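Probable adenylyl-sulfate kinase (Aeropyrum pernix, PDB 2YVU) probably catalyses the ATP-dependent phosphorylation of adenosine 5'-phosphosulfate to 3'-phosphoadenylyl sulfate, the activated form of sulfate. Local coordinates at residues G49-A52 / R53-S57; V162-T165 / E166-T169. All blocks are in the same frame, centred on the assembly; numbering follows the deposited sequence.

Interaction 1 (G49-A52 / R53-S57); sequences GDWA and RTTVS
Trp51 lays its indole over the hydroxyl of Thr55, four residues further along, in the turn that follows the short helix beginning at Gly49. The CA-CB bond of Trp51 points away from 53-57, but with CG anti to the backbone N (chi1 163°) the ring comes back over the turn. On the pyrrole side Trp51 NE1 passes the methyl of Thr55, 3.8 Å from its CG2. At the ring fusion Trp51 CE2 comes within 3.3 Å of Thr55 OG1, which sits over the centre of one ring face. At the far rim the indole reaches the isopropyl group of Val56, Trp51 CH2 lying 3.8 Å from Val56 CG1 and equally far from CG2. Trp76 of the second subunit stacks edge-to-face with the same indole, so this turn belongs to the dimer interface.

Underneath, Trp51 O is gripped from both faces of its plane, by Thr54 N at 3.1 Å and by Thr55 OG1 at 3.0 Å. Ala52 O is shared similarly between Thr55 N and Ser57 N. The Ser57 hydroxyl itself goes to His70 and Arg73 of helix 64-82.

Asp50, whose side chain is about 7 Å from that of Thr27 in the probable ATP site, runs side by side with Arg53. Asp50 OD1 stands over the guanidinium face, 3.4 Å from Arg53 NH2. Because OD1 lies well out of the guanidinium plane, no N-H points at it and the salt bridge rests on charge alone, whereas the Thr55 hydroxyl directs its hydrogen at Trp51 O and meets the ring face by packing.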
# COMPACT_ATOMS: atom_id res chain seq x y z
N GLY A 49 11.51 3.39 4.30
CA GLY A 49 11.64 2.26 5.22
C GLY A 49 11.14 2.48 6.63
O GLY A 49 10.50 1.61 7.22
N ASP A 50 11.43 3.65 7.19
CA ASP A 50 10.98 3.93 8.54
C ASP A 50 9.46 3.90 8.62
O ASP A 50 8.88 3.41 9.59
CB ASP A 50 11.54 5.28 9.01
CG ASP A 50 13.03 5.21 9.37
OD1 ASP A 50 13.66 4.16 9.11
OD2 ASP A 50 13.57 6.20 9.91
N TRP A 51 8.79 4.40 7.59
CA TRP A 51 7.34 4.38 7.58
C TRP A 51 6.86 2.95 7.43
O TRP A 51 6.06 2.46 8.22
CB TRP A 51 6.79 5.21 6.41
CG TRP A 51 5.36 4.91 6.08
CD1 TRP A 51 4.25 5.33 6.77
CD2 TRP A 51 4.88 4.08 5.01
NE1 TRP A 51 3.11 4.82 6.19
CE2 TRP A 51 3.47 4.05 5.11
CE3 TRP A 51 5.50 3.37 3.99
CZ2 TRP A 51 2.67 3.33 4.22
CZ3 TRP A 51 4.71 2.65 3.10
CH2 TRP A 51 3.31 2.64 3.22
N ALA A 52 7.38 2.27 6.41
CA ALA A 52 6.99 0.89 6.14
C ALA A 52 7.19 -0.04 7.32
O ALA A 52 6.37 -0.92 7.59
CB ALA A 52 7.79 0.36 4.94
N ARG A 53 8.29 0.15 8.03
CA ARG A 53 8.66 -0.68 9.17
C ARG A 53 7.59 -0.73 10.26
O ARG A 53 7.50 -1.72 10.98
CB ARG A 53 9.99 -0.18 9.73
CG ARG A 53 10.63 -1.08 10.76
CD ARG A 53 11.92 -0.44 11.24
NE ARG A 53 11.75 1.01 11.34
CZ ARG A 53 12.57 1.82 12.00
NH1 ARG A 53 13.63 1.34 12.64
NH2 ARG A 53 12.31 3.13 12.02
N THR A 54 6.79 0.31 10.40
CA THR A 54 5.76 0.29 11.42
C THR A 54 4.36 0.18 10.83
O THR A 54 3.37 0.28 11.56
CB THR A 54 5.79 1.55 12.31
OG1 THR A 54 5.56 2.71 11.50
CG2 THR A 54 7.14 1.67 13.01
N THR A 55 4.27 -0.05 9.52
CA THR A 55 2.94 -0.12 8.92
C THR A 55 2.68 -1.31 7.99
O THR A 55 2.14 -2.32 8.41
CB THR A 55 2.62 1.18 8.13
OG1 THR A 55 3.54 1.31 7.03
CG2 THR A 55 2.71 2.41 9.07
N VAL A 56 3.08 -1.19 6.73
CA VAL A 56 2.82 -2.24 5.75
C VAL A 56 3.77 -3.42 5.75
O VAL A 56 3.45 -4.49 5.27
CB VAL A 56 2.75 -1.62 4.32
CG1 VAL A 56 1.65 -0.56 4.28
CG2 VAL A 56 4.09 -1.00 3.94
N SER A 57 4.96 -3.22 6.31
CA SER A 57 5.95 -4.28 6.36
C SER A 57 6.46 -4.38 7.80
O SER A 57 7.62 -4.69 8.02
CB SER A 57 7.11 -3.95 5.42
OG SER A 57 6.63 -3.66 4.12

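Interaction 2 (V162-T165 / E166-T169); sequences VLDT and ESNT
Asp164, the last residue of strand 161-164, folds its carboxylate over the backbone of Glu166 and Ser167. CG lies anti to the backbone N (chi1 -168°), and this brings OD1 to two amides at once. Glu166 N meets Asp164 OD1 nearly in line with its C-O bond, at 2.8 Å. Ser167 N comes to the same Asp164 OD1 from above the carboxylate plane, at 3.0 Å. Asp164 OD2 has a weak bond of 2.8 Å from Ser167 OG. The backbone joins in as well: Asn168 N reaches Asp164 O at 3.1 Å. Asp164 N is tied by a bridging water to Asn168 OD1.

The side-chain bond to the amide two residues on is an Asx turn, and with the backbone bond to Asn168 it makes an Asx motif. It turns the chain off the strand that is outermost, within this chain, in the parallel sheet of the P-loop kinase fold, towards helix 170-184, for which Thr169 is the N-cap.

Thr165 follows, its CB pointing away from 166-169. Its OG1 is hydrogen-bonded to Lys120 O and to Arg129 NH1, and its side chain lies about 5 Å from that of Ser24, in the probable ATP site. Glu166, next in line, carries a like charge to Asp164, but Glu166 OE1 stands 5.4 Å from Asp164 OD1 and is held by Ser122 N, just before helix 123-129.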
# COMPACT_ATOMS: atom_id res chain seq x y z
N VAL A 162 21.48 10.82 -11.85
CA VAL A 162 22.48 10.56 -10.81
C VAL A 162 22.61 11.81 -9.95
O VAL A 162 22.81 12.90 -10.47
CB VAL A 162 23.87 10.26 -11.40
CG1 VAL A 162 24.89 10.09 -10.27
CG2 VAL A 162 23.80 9.00 -12.25
N LEU A 163 22.47 11.66 -8.64
CA LEU A 163 22.61 12.81 -7.75
C LEU A 163 23.89 12.59 -6.94
O LEU A 163 23.93 11.75 -6.03
CB LEU A 163 21.38 12.96 -6.82
CG LEU A 163 20.03 13.20 -7.52
CD1 LEU A 163 18.97 13.38 -6.46
CD2 LEU A 163 20.06 14.43 -8.44
N ASP A 164 24.95 13.31 -7.30
CA ASP A 164 26.22 13.17 -6.60
C ASP A 164 26.18 13.96 -5.30
O ASP A 164 26.30 15.19 -5.32
CB ASP A 164 27.38 13.68 -7.47
CG ASP A 164 28.74 13.28 -6.90
OD1 ASP A 164 28.89 13.27 -5.66
OD2 ASP A 164 29.66 12.97 -7.69
N THR A 165 26.01 13.26 -4.18
CA THR A 165 25.94 13.94 -2.90
C THR A 165 27.31 14.34 -2.33
O THR A 165 27.38 14.90 -1.25
CB THR A 165 25.19 13.08 -1.85
OG1 THR A 165 25.97 11.93 -1.52
CG2 THR A 165 23.82 12.62 -2.39
N GLU A 166 28.39 14.05 -3.05
CA GLU A 166 29.71 14.44 -2.56
C GLU A 166 30.18 15.71 -3.24
O GLU A 166 30.83 16.56 -2.62
CB GLU A 166 30.72 13.29 -2.75
CG GLU A 166 30.73 12.28 -1.57
CD GLU A 166 31.64 11.07 -1.79
OE1 GLU A 166 31.11 9.95 -1.97
OE2 GLU A 166 32.89 11.22 -1.76
N SER A 167 29.82 15.85 -4.52
CA SER A 167 30.20 17.01 -5.31
C SER A 167 29.22 18.16 -5.17
O SER A 167 29.62 19.32 -5.16
CB SER A 167 30.25 16.64 -6.80
OG SER A 167 30.89 15.40 -6.99
N ASN A 168 27.94 17.84 -5.06
CA ASN A 168 26.91 18.88 -4.98
C ASN A 168 26.15 18.97 -3.68
O ASN A 168 26.08 18.00 -2.93
CB ASN A 168 25.91 18.71 -6.12
CG ASN A 168 26.53 18.93 -7.48
OD1 ASN A 168 26.81 17.99 -8.21
ND2 ASN A 168 26.77 20.19 -7.81
N THR A 169 25.56 20.14 -3.45
CA THR A 169 24.78 20.38 -2.25
C THR A 169 23.39 19.74 -2.40
O THR A 169 23.00 19.34 -3.50
CB THR A 169 24.57 21.89 -2.02
OG1 THR A 169 23.85 22.42 -3.13
CG2 THR A 169 25.92 22.62 -1.91
O HOH W 1 24.65 15.96 -8.63
O HOH W 2 24.91 17.02 -1.05

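Overall arrangement
From the N terminus the chain first makes strand 14-19 and, after the P-loop, helix 26-39, then strand 44-48, one of the two strands outermost in the parallel sheet within this chain. Interaction 1 follows directly, as the chain leaves the short helix 49-53 and heads for helix 64-82, against which it rests beside the second subunit. Strands 87-91 and 114-120 come next, and after several helices strand 161-164, the other outermost strand. Interaction 2 there turns the chain into helix 170-184. The two local turns lie in series, without nesting or crossing, on opposite sides of the chain's centre. The centres of interactions 1 and 2 are 27 Å apart and their nearest atoms about 16 Å.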